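Local structure of PaxB (6EK4) at residues K20-A25 and R55-A60. The protein probably serves as the B component of a two-component alpha-helical pore-forming toxin of the YaxAB type, acting on membranes together with a partner protein. Numbering follows the deposited sequence.
With NA (sodium ion), chain E.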
# COMPACT_ATOMS: atom_id res chain seq x y z
N LYS A 20 7.92 9.82 -14.31
CA LYS A 20 8.54 9.11 -13.19
C LYS A 20 7.49 8.76 -12.14
O LYS A 20 7.45 7.64 -11.65
CB LYS A 20 9.65 9.95 -12.56
CG LYS A 20 10.54 9.18 -11.59
CD LYS A 20 11.56 10.08 -10.91
CE LYS A 20 12.51 9.28 -10.04
NZ LYS A 20 13.29 10.14 -9.11
N THR A 21 6.64 9.73 -11.81
CA THR A 21 5.51 9.51 -10.90
C THR A 21 4.56 8.45 -11.46
O THR A 21 3.98 7.67 -10.70
CB THR A 21 4.74 10.82 -10.66
OG1 THR A 21 5.63 11.81 -10.11
CG2 THR A 21 3.58 10.60 -9.69
N LEU A 22 4.41 8.42 -12.78
CA LEU A 22 3.58 7.43 -13.46
C LEU A 22 4.21 6.04 -13.34
O LEU A 22 3.55 5.09 -12.91
CB LEU A 22 3.40 7.80 -14.94
CG LEU A 22 2.21 7.21 -15.70
CD1 LEU A 22 2.08 7.87 -17.07
CD2 LEU A 22 2.31 5.69 -15.85
N SER A 23 5.48 5.93 -13.72
CA SER A 23 6.18 4.64 -13.75
C SER A 23 6.48 4.08 -12.35
O SER A 23 6.44 2.87 -12.15
CB SER A 23 7.47 4.75 -14.55
OG SER A 23 7.20 5.04 -15.91
N GLN A 24 6.79 4.97 -11.41
CA GLN A 24 7.05 4.56 -10.03
C GLN A 24 5.79 4.00 -9.37
O GLN A 24 5.86 3.07 -8.58
CB GLN A 24 7.60 5.73 -9.21
CG GLN A 24 8.01 5.38 -7.78
CD GLN A 24 9.17 4.40 -7.72
OE1 GLN A 24 10.23 4.65 -8.28
NE2 GLN A 24 8.96 3.28 -7.04
N ALA A 25 4.64 4.59 -9.70
CA ALA A 25 3.35 4.11 -9.20
C ALA A 25 3.03 2.71 -9.73
O ALA A 25 2.49 1.88 -9.01
CB ALA A 25 2.24 5.08 -9.56
N ARG A 55 1.18 -2.13 -15.98
CA ARG A 55 2.42 -2.31 -16.72
C ARG A 55 2.19 -2.13 -18.22
O ARG A 55 3.05 -1.59 -18.92
CB ARG A 55 3.01 -3.69 -16.43
CG ARG A 55 4.46 -3.85 -16.86
CD ARG A 55 5.12 -5.03 -16.16
NE ARG A 55 4.43 -6.29 -16.45
CZ ARG A 55 4.77 -7.47 -15.94
NH1 ARG A 55 4.08 -8.56 -16.27
NH2 ARG A 55 5.80 -7.57 -15.10
N ASP A 56 1.04 -2.59 -18.72
CA ASP A 56 0.66 -2.38 -20.12
C ASP A 56 0.48 -0.89 -20.43
O ASP A 56 0.85 -0.44 -21.52
CB ASP A 56 -0.64 -3.13 -20.45
CG ASP A 56 -0.44 -4.62 -20.62
OD1 ASP A 56 0.69 -5.05 -20.96
OD2 ASP A 56 -1.42 -5.37 -20.44
N LEU A 57 -0.10 -0.15 -19.50
CA LEU A 57 -0.28 1.30 -19.65
C LEU A 57 1.08 1.99 -19.69
O LEU A 57 1.31 2.88 -20.51
CB LEU A 57 -1.13 1.86 -18.51
CG LEU A 57 -1.61 3.31 -18.63
CD1 LEU A 57 -2.93 3.50 -17.91
CD2 LEU A 57 -0.58 4.30 -18.09
N ASP A 58 1.98 1.57 -18.79
CA ASP A 58 3.34 2.11 -18.74
C ASP A 58 4.09 1.84 -20.05
O ASP A 58 4.80 2.71 -20.54
CB ASP A 58 4.10 1.49 -17.57
CG ASP A 58 5.40 2.22 -17.27
OD1 ASP A 58 5.38 3.46 -17.15
OD2 ASP A 58 6.44 1.55 -17.14
N GLU A 59 3.91 0.64 -20.60
CA GLU A 59 4.51 0.26 -21.88
C GLU A 59 4.01 1.16 -23.01
O GLU A 59 4.78 1.58 -23.87
CB GLU A 59 4.19 -1.21 -22.22
CG GLU A 59 4.99 -2.22 -21.42
CD GLU A 59 4.38 -3.62 -21.44
OE1 GLU A 59 3.70 -3.97 -22.43
OE2 GLU A 59 4.59 -4.37 -20.47
N ALA A 60 2.71 1.44 -23.01
CA ALA A 60 2.09 2.31 -24.01
C ALA A 60 2.62 3.73 -23.90
O ALA A 60 2.88 4.38 -24.92
CB ALA A 60 0.58 2.29 -23.86
NA NA E . 2.03 -6.63 -22.61
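The hydroxyl of S23 has two acceptors within reach, D58 OD1 across the contact and V19 O one turn back in its own helix. S23 OG lies 2.7 Å from D58 OD1. With CG of D58 anti to the backbone N (chi1 -167°), the carboxylate reaches across to S23. OD1 faces the serine. OD2 forms a salt bridge with R62 NE, one turn further along. That pairing would be expected to stabilise a negative charge on this buried carboxylate. The CA atoms of S23 and D58 are the nearest pair across the two segments, 6.3 Å apart. The contact joins helix 19-35 to helix 42-73 within the elongated, mainly helical body. These helices follow each other in the chain and form an antiparallel pair joined by a short link, residues 36-41. The two segments run at 150°, with axes 9.9 Å apart. Beside the polar pair, L22 CD2 meets L57 CD2 at 3.9 Å, the two side chains crossing at about a right angle. The same L22 methyl lies 4.0 Å from D58 OD1. Each leucine also packs on a third helix: L22 on Q301 and L305 of helix 247-321, L57 on M133 and I137 of helix 101-141. On the side of helix 42-73 turned from S23, D56 OD1 binds a sodium ion.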